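Side-chain contacts in cytosolic protein (Streptococcus thermophilus, PDB 2QZI), which is of unknown function but folds into a small antiparallel sheet with two helices and binds sodium ions in the crystal: residues A[19-22]-A[28-31]; A[30-35]-A[73-78]; A[40-43]-A[48-51]; A[66-71]-A[95-100]. One frame throughout, in Å; residues are numbered along the deposited sequence.

Interaction 1 of 4, residues A[19-22]-A[28-31]; sequences NQLD and LVET. With NA (sodium ion), chain E.
Gln20, Leu21 and Val29 meet where helix 14-23 lies against strand 28-34, across the short turn that joins the two. The contact is small and mainly apolar. Val29 points at the helix and does most of the touching with one methyl, CG2. CG1 is anti to the backbone N (chi1 -177°), which leaves CG2 on the helix side. Val29 CG2 is 3.7 Å from both Leu21 CD2 and Gln20 CB, so two consecutive helix residues share one methyl. The Leu21 and Val29 side chains run antiparallel, each passing alongside the other. Leu21 CD2 also reaches the backbone, lying 3.9 Å from Leu28 N. Gln20 takes part through its base. Its chain bends at chi2 (-65°), and the amide leads away from the strand.

This is a helix packed against one face of an antiparallel sheet, over the strand that follows it in the chain. Val29 and Thr31 lie on the helix side of the strand, and Glu30 lies on the other. Strand 37-44 pairs with the strand through its backbone, where Leu28 bonds to Gln43 and Glu30 to Phe41.

Leu21 has a second task. Its carbonyl O binds a sodium ion at 2.5 Å, and a water lies 2.5 Å from the same sodium. Thr24 O and Ala26 O supply the other protein ligands, all backbone carbonyls from the helix end and the turn. The carbonyl-rich C-terminal end of the helix probably favours a cation there.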
loop_
_atom_site.group_PDB
_atom_site.type_symbol
_atom_site.label_atom_id
_atom_site.label_comp_id
_atom_site.label_asym_id
_atom_site.label_seq_id
_atom_site.Cartn_x
_atom_site.Cartn_y
_atom_site.Cartn_z
ATOM N N ASN A 19 -1.666 14.870 -5.503
ATOM C CA ASN A 19 -0.241 15.255 -5.412
ATOM C C ASN A 19 0.634 14.115 -5.983
ATOM O O ASN A 19 1.595 14.372 -6.714
ATOM C CB ASN A 19 0.214 15.630 -3.972
ATOM C CG ASN A 19 -0.263 17.053 -3.526
ATOM O OD1 ASN A 19 -0.570 17.930 -4.359
ATOM N ND2 ASN A 19 -0.321 17.280 -2.184
ATOM N N GLN A 20 0.269 12.885 -5.615
ATOM C CA GLN A 20 0.958 11.648 -6.004
ATOM C C GLN A 20 0.714 11.307 -7.468
ATOM O O GLN A 20 1.651 10.911 -8.158
ATOM C CB GLN A 20 0.526 10.486 -5.095
ATOM C CG GLN A 20 0.862 10.719 -3.639
ATOM C CD GLN A 20 2.397 10.768 -3.455
ATOM O OE1 GLN A 20 3.077 9.852 -3.869
ATOM N NE2 GLN A 20 2.928 11.844 -2.860
ATOM N N LEU A 21 -0.527 11.471 -7.963
ATOM C CA LEU A 21 -0.769 11.293 -9.401
ATOM C C LEU A 21 0.011 12.287 -10.281
ATOM O O LEU A 21 0.597 11.879 -11.293
ATOM C CB LEU A 21 -2.251 11.319 -9.775
ATOM C CG LEU A 21 -3.177 10.234 -9.185
ATOM C CD1 LEU A 21 -4.651 10.591 -9.300
ATOM C CD2 LEU A 21 -2.892 8.880 -9.865
ATOM N N ASP A 22 -0.005 13.570 -9.913
ATOM C CA ASP A 22 0.597 14.610 -10.748
ATOM C C ASP A 22 2.102 14.629 -10.756
ATOM O O ASP A 22 2.687 15.171 -11.685
ATOM C CB ASP A 22 0.136 15.980 -10.313
ATOM C CG ASP A 22 -1.355 16.231 -10.623
ATOM O OD1 ASP A 22 -1.981 15.373 -11.323
ATOM O OD2 ASP A 22 -1.903 17.295 -10.151
ATOM N N LEU A 28 -2.483 5.032 -10.317
ATOM C CA LEU A 28 -3.552 4.791 -9.332
ATOM C C LEU A 28 -3.019 5.051 -7.926
ATOM O O LEU A 28 -1.908 4.608 -7.577
ATOM C CB LEU A 28 -4.065 3.349 -9.467
ATOM C CG LEU A 28 -4.972 2.744 -8.408
ATOM C CD1 LEU A 28 -6.346 3.454 -8.349
ATOM C CD2 LEU A 28 -5.134 1.256 -8.758
ATOM N N VAL A 29 -3.794 5.780 -7.144
ATOM C CA VAL A 29 -3.466 6.101 -5.773
ATOM C C VAL A 29 -4.710 5.969 -4.916
ATOM O O VAL A 29 -5.746 6.616 -5.163
ATOM C CB VAL A 29 -2.934 7.541 -5.578
ATOM C CG1 VAL A 29 -2.521 7.767 -4.074
ATOM C CG2 VAL A 29 -1.743 7.903 -6.530
ATOM N N GLU A 30 -4.613 5.130 -3.900
ATOM C CA GLU A 30 -5.724 4.965 -2.975
ATOM C C GLU A 30 -5.224 4.976 -1.551
ATOM O O GLU A 30 -4.072 4.610 -1.303
ATOM C CB GLU A 30 -6.396 3.649 -3.259
ATOM C CG GLU A 30 -6.731 3.510 -4.700
ATOM C CD GLU A 30 -7.763 2.460 -4.951
ATOM O OE1 GLU A 30 -7.750 1.414 -4.273
ATOM O OE2 GLU A 30 -8.561 2.669 -5.880
ATOM N N THR A 31 -6.053 5.445 -0.636
ATOM C CA THR A 31 -5.689 5.407 0.782
ATOM C C THR A 31 -6.679 4.579 1.598
ATOM O O THR A 31 -7.819 4.484 1.256
ATOM C CB THR A 31 -5.621 6.803 1.413
ATOM O OG1 THR A 31 -6.834 7.436 1.193
ATOM C CG2 THR A 31 -4.509 7.679 0.809
HETATM NA NA NA E . 1.398 9.848 -12.439
HETATM O O HOH W 1 2.362 9.409 -14.660
#

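Interaction 2 of 4, residues A[30-35]-A[73-78]; sequences ETYSAG and KRKIDK
Lys75 bends at its second torsion (chi2 -80°) and then runs straight, which carries NZ to the hydroxyl of Tyr32. With CG beside the backbone N (chi1 -65°), the Tyr32 hydroxyl ends at Lys75 NZ. The side chains approach head-on, one from the strand and one from the helix end. NZ arrives at the edge of the ring, near its plane, and does not sit over a face. Lys75 NZ donates a hydrogen bond to Tyr32 OH (2.7 Å). Lys75 CE follows close behind, 3.2 Å from Tyr32 OH.

Tyr32 OH in turn donates to Glu30 OE1 (2.9 Å). It meets the carboxylate on its anti side, 34° out of the plane. Glu30 and Tyr32 stand on the same side of strand 28-34, two residues apart. Lys75 is where the chain leaves the helical conformation of 61-74, so the contact ties the end of that helix to the strand. Phe71 of the helix meets the Tyr32 ring edge-to-face, and Lys75 also touches Phe41.

Glu30 OE1 and Lys75 NZ are 4.3 Å apart, too far for a salt bridge. The tyrosine hydroxyl therefore links them, accepting from one and donating to the other, and the opposite charges probably steady this chain of bonds.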
loop_
_atom_site.group_PDB
_atom_site.type_symbol
_atom_site.label_atom_id
_atom_site.label_comp_id
_atom_site.label_asym_id
_atom_site.label_seq_id
_atom_site.Cartn_x
_atom_site.Cartn_y
_atom_site.Cartn_z
ATOM N N GLU A 30 -4.613 5.130 -3.900
ATOM C CA GLU A 30 -5.724 4.965 -2.975
ATOM C C GLU A 30 -5.224 4.976 -1.551
ATOM O O GLU A 30 -4.072 4.610 -1.303
ATOM C CB GLU A 30 -6.396 3.649 -3.259
ATOM C CG GLU A 30 -6.731 3.510 -4.700
ATOM C CD GLU A 30 -7.763 2.460 -4.951
ATOM O OE1 GLU A 30 -7.750 1.414 -4.273
ATOM O OE2 GLU A 30 -8.561 2.669 -5.880
ATOM N N THR A 31 -6.053 5.445 -0.636
ATOM C CA THR A 31 -5.689 5.407 0.782
ATOM C C THR A 31 -6.679 4.579 1.598
ATOM O O THR A 31 -7.819 4.484 1.256
ATOM C CB THR A 31 -5.621 6.803 1.413
ATOM O OG1 THR A 31 -6.834 7.436 1.193
ATOM C CG2 THR A 31 -4.509 7.679 0.809
ATOM N N TYR A 32 -6.184 3.912 2.651
ATOM C CA TYR A 32 -7.023 3.084 3.537
ATOM C C TYR A 32 -6.564 3.234 4.988
ATOM O O TYR A 32 -5.367 3.408 5.266
ATOM C CB TYR A 32 -6.872 1.596 3.211
ATOM C CG TYR A 32 -7.363 1.189 1.853
ATOM C CD1 TYR A 32 -8.517 0.438 1.717
ATOM C CD2 TYR A 32 -6.635 1.542 0.671
ATOM C CE1 TYR A 32 -8.968 0.062 0.475
ATOM C CE2 TYR A 32 -7.119 1.186 -0.593
ATOM C CZ TYR A 32 -8.263 0.420 -0.662
ATOM O OH TYR A 32 -8.756 0.040 -1.893
ATOM N N SER A 33 -7.539 3.146 5.890
ATOM C CA SER A 33 -7.355 2.896 7.299
ATOM C C SER A 33 -7.390 1.398 7.617
ATOM O O SER A 33 -8.089 0.612 6.979
ATOM C CB SER A 33 -8.539 3.508 8.065
ATOM O OG SER A 33 -8.186 4.844 8.365
ATOM N N ALA A 34 -6.621 1.014 8.620
ATOM C CA ALA A 34 -6.644 -0.300 9.209
ATOM C C ALA A 34 -6.621 0.030 10.721
ATOM O O ALA A 34 -5.603 -0.045 11.367
ATOM C CB ALA A 34 -5.405 -1.081 8.713
ATOM N N GLY A 35 -7.754 0.472 11.260
ATOM C CA GLY A 35 -7.814 1.000 12.639
ATOM C C GLY A 35 -7.092 2.342 12.661
ATOM O O GLY A 35 -7.462 3.233 11.911
ATOM N N LYS A 73 -5.068 -10.178 -2.453
ATOM C CA LYS A 73 -6.266 -10.898 -2.785
ATOM C C LYS A 73 -7.205 -10.023 -3.595
ATOM O O LYS A 73 -7.906 -10.522 -4.477
ATOM C CB LYS A 73 -6.955 -11.397 -1.501
ATOM C CG LYS A 73 -8.140 -12.294 -1.730
ATOM C CD LYS A 73 -8.845 -12.562 -0.407
ATOM C CE LYS A 73 -10.067 -13.484 -0.578
ATOM N NZ LYS A 73 -9.731 -14.710 -1.363
ATOM N N ARG A 74 -7.237 -8.730 -3.297
ATOM C CA ARG A 74 -8.320 -7.869 -3.773
ATOM C C ARG A 74 -7.908 -6.826 -4.846
ATOM O O ARG A 74 -8.739 -6.424 -5.680
ATOM C CB ARG A 74 -9.031 -7.187 -2.590
ATOM C CG ARG A 74 -9.596 -8.147 -1.572
ATOM C CD ARG A 74 -11.022 -8.480 -1.965
ATOM N NE ARG A 74 -11.442 -9.837 -1.620
ATOM C CZ ARG A 74 -12.559 -10.127 -0.942
ATOM N NH1 ARG A 74 -13.385 -9.147 -0.530
ATOM N NH2 ARG A 74 -12.869 -11.398 -0.682
ATOM N N LYS A 75 -6.648 -6.400 -4.839
ATOM C CA LYS A 75 -6.290 -5.147 -5.487
ATOM C C LYS A 75 -5.209 -5.313 -6.499
ATOM O O LYS A 75 -5.125 -4.521 -7.412
ATOM C CB LYS A 75 -5.886 -4.107 -4.433
ATOM C CG LYS A 75 -7.030 -3.819 -3.410
ATOM C CD LYS A 75 -8.066 -2.891 -3.920
ATOM C CE LYS A 75 -9.247 -2.928 -2.938
ATOM N NZ LYS A 75 -10.245 -1.850 -3.129
ATOM N N ILE A 76 -4.390 -6.359 -6.356
ATOM C CA ILE A 76 -3.213 -6.516 -7.116
ATOM C C ILE A 76 -3.383 -7.649 -8.151
ATOM O O ILE A 76 -3.910 -8.696 -7.844
ATOM C CB ILE A 76 -2.046 -6.778 -6.151
ATOM C CG1 ILE A 76 -1.635 -5.483 -5.414
ATOM C CG2 ILE A 76 -0.901 -7.365 -6.879
ATOM C CD1 ILE A 76 -0.571 -5.658 -4.318
ATOM N N ASP A 77 -2.988 -7.444 -9.404
ATOM C CA ASP A 77 -3.242 -8.486 -10.391
ATOM C C ASP A 77 -1.968 -9.362 -10.302
ATOM O O ASP A 77 -0.892 -8.920 -10.703
ATOM C CB ASP A 77 -3.439 -7.815 -11.759
ATOM C CG ASP A 77 -3.495 -8.806 -12.933
ATOM O OD1 ASP A 77 -3.295 -10.029 -12.764
ATOM O OD2 ASP A 77 -3.749 -8.345 -14.059
ATOM N N LYS A 78 -2.074 -10.565 -9.718
ATOM C CA LYS A 78 -0.866 -11.334 -9.381
ATOM C C LYS A 78 -0.248 -11.939 -10.648
ATOM O O LYS A 78 0.952 -12.240 -10.713
ATOM C CB LYS A 78 -1.132 -12.400 -8.288
ATOM C CG LYS A 78 -1.481 -11.788 -6.869
ATOM C CD LYS A 78 -1.714 -12.863 -5.771
ATOM C CE LYS A 78 -2.971 -13.778 -5.990
ATOM N NZ LYS A 78 -4.311 -13.042 -6.058
#

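Interaction 3 of 4, residues A[40-43]-A[48-51]; sequences VFTQ and YELL. With NA (sodium ion), chain F.
Gln43 and Tyr48 run alongside each other in the same sense, with the amide stacked on the ring, their planes 14° apart. Gln43 CG is anti to the backbone N and the chain beyond is extended, which lays it along one face of the ring. Gln43 CG makes a CH-pi contact, 3.9 Å from the centroid of the Tyr48 ring. Gln43 CD lies 3.5 Å from Tyr48 CE1.

Phe41 is also beside Tyr48, but the two rings meet rim to rim. Their planes are 14° apart and neither covers the other. Phe41 CZ touches Tyr48 CD1 at 3.6 Å. Phe41 CD1 also lies 3.9 Å from Leu50 CD2. Tyr48 OH accepts a hydrogen bond from Asp77 N, which ties this face to the segment after helix 61-74.

Val40, Thr42, Glu49 and Leu51 point to the other face. Thr42 OG1 sits between the backbone N and the carbonyl carbon (chi1 72°), 3.3 Å from Glu49 CB. Thr42 OG1 binds a sodium ion at 2.6 Å. His47 O and a water also bind this ion. The Glu49 carboxylate turns away to His47 ND1 and Ser98 OG. Val40 CB and Leu51 CB face each other at 4.2 Å.

Four backbone hydrogen bonds, two each for Val40 with Leu51 and Thr42 with Glu49, alternate with the non-hydrogen-bonded pairs Phe41-Leu50 and Gln43-Tyr48. This is the pattern of an antiparallel beta hairpin, here made by strands 37-44 and 47-53 in the middle of the sheet, with the sodium near its turn.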
loop_
_atom_site.group_PDB
_atom_site.type_symbol
_atom_site.label_atom_id
_atom_site.label_comp_id
_atom_site.label_asym_id
_atom_site.label_seq_id
_atom_site.Cartn_x
_atom_site.Cartn_y
_atom_site.Cartn_z
ATOM N N VAL A 40 -1.323 3.639 2.202
ATOM C CA VAL A 40 -1.323 4.257 0.857
ATOM C C VAL A 40 -1.002 3.169 -0.140
ATOM O O VAL A 40 -0.076 2.448 0.048
ATOM C CB VAL A 40 -0.340 5.467 0.725
ATOM C CG1 VAL A 40 -0.492 6.090 -0.668
ATOM C CG2 VAL A 40 -0.760 6.546 1.775
ATOM N N PHE A 41 -1.857 3.009 -1.145
ATOM C CA PHE A 41 -1.668 1.980 -2.183
ATOM C C PHE A 41 -1.585 2.657 -3.549
ATOM O O PHE A 41 -2.481 3.413 -3.902
ATOM C CB PHE A 41 -2.909 1.093 -2.174
ATOM C CG PHE A 41 -2.949 0.050 -3.265
ATOM C CD1 PHE A 41 -1.907 -0.884 -3.407
ATOM C CD2 PHE A 41 -4.025 -0.013 -4.149
ATOM C CE1 PHE A 41 -1.963 -1.845 -4.407
ATOM C CE2 PHE A 41 -4.070 -0.968 -5.201
ATOM C CZ PHE A 41 -3.026 -1.877 -5.322
ATOM N N THR A 42 -0.589 2.276 -4.349
ATOM C CA THR A 42 -0.398 2.814 -5.703
ATOM C C THR A 42 -0.016 1.738 -6.730
ATOM O O THR A 42 0.521 0.718 -6.359
ATOM C CB THR A 42 0.767 3.859 -5.772
ATOM O OG1 THR A 42 2.040 3.220 -5.652
ATOM C CG2 THR A 42 0.678 4.994 -4.690
ATOM N N GLN A 43 -0.344 1.992 -8.012
ATOM C CA GLN A 43 0.102 1.234 -9.164
ATOM C C GLN A 43 0.718 2.226 -10.128
ATOM O O GLN A 43 0.175 3.286 -10.298
ATOM C CB GLN A 43 -0.975 0.430 -9.895
ATOM C CG GLN A 43 -0.236 -0.592 -10.920
ATOM C CD GLN A 43 -1.202 -1.399 -11.717
ATOM O OE1 GLN A 43 -2.411 -1.217 -11.558
ATOM N NE2 GLN A 43 -0.698 -2.297 -12.592
ATOM N N TYR A 48 3.644 -2.009 -8.177
ATOM C CA TYR A 48 2.656 -1.532 -7.192
ATOM C C TYR A 48 3.423 -1.191 -5.911
ATOM O O TYR A 48 4.501 -1.710 -5.684
ATOM C CB TYR A 48 1.691 -2.623 -6.793
ATOM C CG TYR A 48 0.739 -3.160 -7.822
ATOM C CD1 TYR A 48 -0.573 -2.713 -7.846
ATOM C CD2 TYR A 48 1.098 -4.226 -8.672
ATOM C CE1 TYR A 48 -1.508 -3.238 -8.700
ATOM C CE2 TYR A 48 0.157 -4.778 -9.564
ATOM C CZ TYR A 48 -1.140 -4.250 -9.552
ATOM O OH TYR A 48 -2.124 -4.720 -10.353
ATOM N N GLU A 49 2.865 -0.332 -5.051
ATOM C CA GLU A 49 3.531 0.037 -3.798
ATOM C C GLU A 49 2.518 0.006 -2.667
ATOM O O GLU A 49 1.366 0.304 -2.903
ATOM C CB GLU A 49 4.191 1.425 -3.893
ATOM C CG GLU A 49 5.369 1.525 -4.910
ATOM C CD GLU A 49 6.594 0.707 -4.598
ATOM O OE1 GLU A 49 6.875 0.460 -3.391
ATOM O OE2 GLU A 49 7.287 0.331 -5.584
ATOM N N LEU A 50 2.903 -0.451 -1.470
ATOM C CA LEU A 50 2.034 -0.193 -0.273
ATOM C C LEU A 50 2.932 0.511 0.732
ATOM O O LEU A 50 4.125 0.126 0.854
ATOM C CB LEU A 50 1.564 -1.489 0.392
ATOM C CG LEU A 50 0.261 -2.065 -0.088
ATOM C CD1 LEU A 50 0.213 -3.423 0.593
ATOM C CD2 LEU A 50 -0.929 -1.154 0.376
ATOM N N LEU A 51 2.430 1.607 1.270
ATOM C CA LEU A 51 3.055 2.356 2.400
ATOM C C LEU A 51 2.169 2.272 3.642
ATOM O O LEU A 51 1.027 2.727 3.631
ATOM C CB LEU A 51 3.264 3.850 2.039
ATOM C CG LEU A 51 4.220 3.888 0.854
ATOM C CD1 LEU A 51 3.494 4.140 -0.511
ATOM C CD2 LEU A 51 5.338 4.870 1.144
HETATM NA NA NA F . 3.293 2.191 -7.643
HETATM O O HOH W 2 4.609 4.724 -7.999
#

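Interaction 4 of 4, residues A[66-71]-A[95-100]; sequences VIREFF and IEISFP
Arg68 and Ile97 meet in a van der Waals contact, a methyl over the guanidinium face. Ile97 CD1 lies 3.5 Å above the guanidinium plane, offset toward the rim. Ile97 CD1 is 3.8 Å from Arg68 NE. Arg68 starts with CG anti to the backbone N (chi1 -175°), and the bend at chi3 (-100°) turns its chain across the Ile97 side chain, nearly perpendicular to it. Arg68 is modelled in two conformations, and the contact holds for one of them at least.

An apolar touch is looser. Arg68 CG stands at the edge of the Phe99 ring, 4.3 Å from Phe99 CZ. Within the strand, Ile97 CG2 lies over one face of the same ring.

These contacts set helix 61-74 on the face of the antiparallel sheet opposite helix 14-23, against strand 94-100. Ile97 and Phe99 both point toward helix 61-74. Next to them, Phe71 packs on Leu50 of strand 47-53 and on Phe41 of strand 37-44.

The polar contacts of Arg68 lie outside the two segments. NH2 forms a salt bridge with Glu65 OE2, one turn back on its helix. In that conformation NE is buried against Ile97 with no polar partner in the model.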
loop_
_atom_site.group_PDB
_atom_site.type_symbol
_atom_site.label_atom_id
_atom_site.label_comp_id
_atom_site.label_asym_id
_atom_site.label_seq_id
_atom_site.Cartn_x
_atom_site.Cartn_y
_atom_site.Cartn_z
ATOM N N VAL A 66 -2.004 -9.210 7.441
ATOM C CA VAL A 66 -3.395 -8.988 7.089
ATOM C C VAL A 66 -3.520 -7.933 5.980
ATOM O O VAL A 66 -4.298 -8.085 5.042
ATOM C CB VAL A 66 -4.228 -8.629 8.344
ATOM C CG1 VAL A 66 -5.607 -8.078 7.996
ATOM C CG2 VAL A 66 -4.370 -9.853 9.255
ATOM N N ILE A 67 -2.713 -6.882 6.054
ATOM C CA ILE A 67 -2.831 -5.790 5.079
ATOM C C ILE A 67 -2.305 -6.230 3.728
ATOM O O ILE A 67 -2.898 -5.938 2.668
ATOM C CB ILE A 67 -2.117 -4.499 5.555
ATOM C CG1 ILE A 67 -2.950 -3.835 6.735
ATOM C CG2 ILE A 67 -2.011 -3.487 4.404
ATOM C CD1 ILE A 67 -2.084 -2.878 7.523
ATOM N N ARG A 68 -1.206 -6.952 3.799
ATOM C CA ARG A 68 -0.552 -7.421 2.585
ATOM C C ARG A 68 -1.453 -8.426 1.889
ATOM O O ARG A 68 -1.589 -8.356 0.660
ATOM C CB ARG A 68 0.823 -8.044 2.866
ATOM C CG ARG A 68 1.566 -8.414 1.574
ATOM C CD ARG A 68 2.714 -9.440 1.792
ATOM N NE ARG A 68 4.027 -8.819 1.853
ATOM C CZ ARG A 68 4.856 -8.832 2.911
ATOM N NH1 ARG A 68 6.036 -8.229 2.809
ATOM N NH2 ARG A 68 4.500 -9.420 4.069
ATOM N N GLU A 69 -2.065 -9.347 2.655
ATOM C CA GLU A 69 -2.840 -10.389 2.021
ATOM C C GLU A 69 -4.185 -9.834 1.487
ATOM O O GLU A 69 -4.727 -10.390 0.519
ATOM C CB GLU A 69 -3.037 -11.595 2.951
ATOM C CG GLU A 69 -1.764 -12.503 3.118
ATOM C CD GLU A 69 -1.158 -13.057 1.771
ATOM O OE1 GLU A 69 0.102 -12.957 1.571
ATOM O OE2 GLU A 69 -1.944 -13.572 0.922
ATOM N N PHE A 70 -4.707 -8.763 2.102
ATOM C CA PHE A 70 -5.873 -8.040 1.591
ATOM C C PHE A 70 -5.605 -7.446 0.205
ATOM O O PHE A 70 -6.397 -7.608 -0.706
ATOM C CB PHE A 70 -6.282 -6.911 2.547
ATOM C CG PHE A 70 -7.507 -6.101 2.065
ATOM C CD1 PHE A 70 -8.804 -6.522 2.355
ATOM C CD2 PHE A 70 -7.331 -4.935 1.319
ATOM C CE1 PHE A 70 -9.932 -5.756 1.901
ATOM C CE2 PHE A 70 -8.415 -4.193 0.820
ATOM C CZ PHE A 70 -9.739 -4.597 1.132
ATOM N N PHE A 71 -4.468 -6.783 0.027
ATOM C CA PHE A 71 -4.129 -6.178 -1.288
ATOM C C PHE A 71 -3.874 -7.227 -2.343
ATOM O O PHE A 71 -4.359 -7.114 -3.468
ATOM C CB PHE A 71 -3.053 -5.085 -1.172
ATOM C CG PHE A 71 -3.611 -3.823 -0.598
ATOM C CD1 PHE A 71 -4.207 -2.850 -1.421
ATOM C CD2 PHE A 71 -3.637 -3.644 0.778
ATOM C CE1 PHE A 71 -4.843 -1.700 -0.829
ATOM C CE2 PHE A 71 -4.282 -2.513 1.362
ATOM C CZ PHE A 71 -4.867 -1.541 0.555
ATOM N N ILE A 95 6.470 0.906 6.919
ATOM C CA ILE A 95 6.707 -0.252 6.106
ATOM C C ILE A 95 6.289 0.035 4.660
ATOM O O ILE A 95 5.205 0.570 4.388
ATOM C CB ILE A 95 6.018 -1.522 6.655
ATOM C CG1 ILE A 95 6.397 -1.724 8.118
ATOM C CG2 ILE A 95 6.483 -2.777 5.870
ATOM C CD1 ILE A 95 5.304 -2.402 8.904
ATOM N N GLU A 96 7.205 -0.322 3.777
ATOM C CA GLU A 96 7.160 -0.105 2.342
ATOM C C GLU A 96 7.277 -1.452 1.660
ATOM O O GLU A 96 8.298 -2.092 1.745
ATOM C CB GLU A 96 8.363 0.780 1.909
ATOM C CG GLU A 96 8.334 2.122 2.671
ATOM C CD GLU A 96 9.534 2.996 2.416
ATOM O OE1 GLU A 96 9.391 3.859 1.528
ATOM O OE2 GLU A 96 10.601 2.856 3.111
ATOM N N ILE A 97 6.210 -1.861 0.985
ATOM C CA ILE A 97 6.249 -3.092 0.191
ATOM C C ILE A 97 6.160 -2.762 -1.300
ATOM O O ILE A 97 5.238 -2.078 -1.727
ATOM C CB ILE A 97 5.144 -4.108 0.573
ATOM C CG1 ILE A 97 4.966 -4.148 2.097
ATOM C CG2 ILE A 97 5.490 -5.487 -0.034
ATOM C CD1 ILE A 97 3.840 -5.089 2.590
ATOM N N SER A 98 7.134 -3.245 -2.071
ATOM C CA SER A 98 7.167 -3.019 -3.514
ATOM C C SER A 98 6.845 -4.314 -4.185
ATOM O O SER A 98 7.403 -5.351 -3.825
ATOM C CB SER A 98 8.556 -2.570 -3.981
ATOM O OG SER A 98 8.844 -1.423 -3.175
ATOM N N PHE A 99 5.981 -4.228 -5.189
ATOM C CA PHE A 99 5.565 -5.390 -5.949
ATOM C C PHE A 99 5.930 -5.132 -7.433
ATOM O O PHE A 99 5.178 -4.483 -8.163
ATOM C CB PHE A 99 4.065 -5.635 -5.848
ATOM C CG PHE A 99 3.493 -5.700 -4.415
ATOM C CD1 PHE A 99 3.143 -6.927 -3.858
ATOM C CD2 PHE A 99 3.232 -4.551 -3.685
ATOM C CE1 PHE A 99 2.545 -7.034 -2.567
ATOM C CE2 PHE A 99 2.641 -4.612 -2.394
ATOM C CZ PHE A 99 2.264 -5.853 -1.842
ATOM N N PRO A 100 7.084 -5.640 -7.879
ATOM C CA PRO A 100 7.404 -5.408 -9.316
ATOM C C PRO A 100 6.415 -6.117 -10.266
ATOM O O PRO A 100 5.742 -7.143 -9.876
ATOM C CB PRO A 100 8.872 -5.958 -9.483
ATOM C CG PRO A 100 9.431 -6.036 -8.096
ATOM C CD PRO A 100 8.153 -6.329 -7.153
#

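In the fold
From the N terminus, interaction 1 comes first and closes the short turn between helix 14-23 and strand 28-34. Interaction 2 opens on that same strand, sharing residues 30 and 31, and closes a long loop to the end of helix 61-74. Interaction 3 is nested inside this loop as the hairpin of strands 37-44 and 47-53. Interaction 4 starts on helix 61-74 before interaction 2 closes, so the two cross. It closes the loop from helix 61-74 to strand 94-100, next to the hairpin in the sheet. Helix 14-23 lies on one face of the sheet and helix 61-74 on the other. Backbone pairing of strands 47-53 and 94-100 joins interactions 3 and 4.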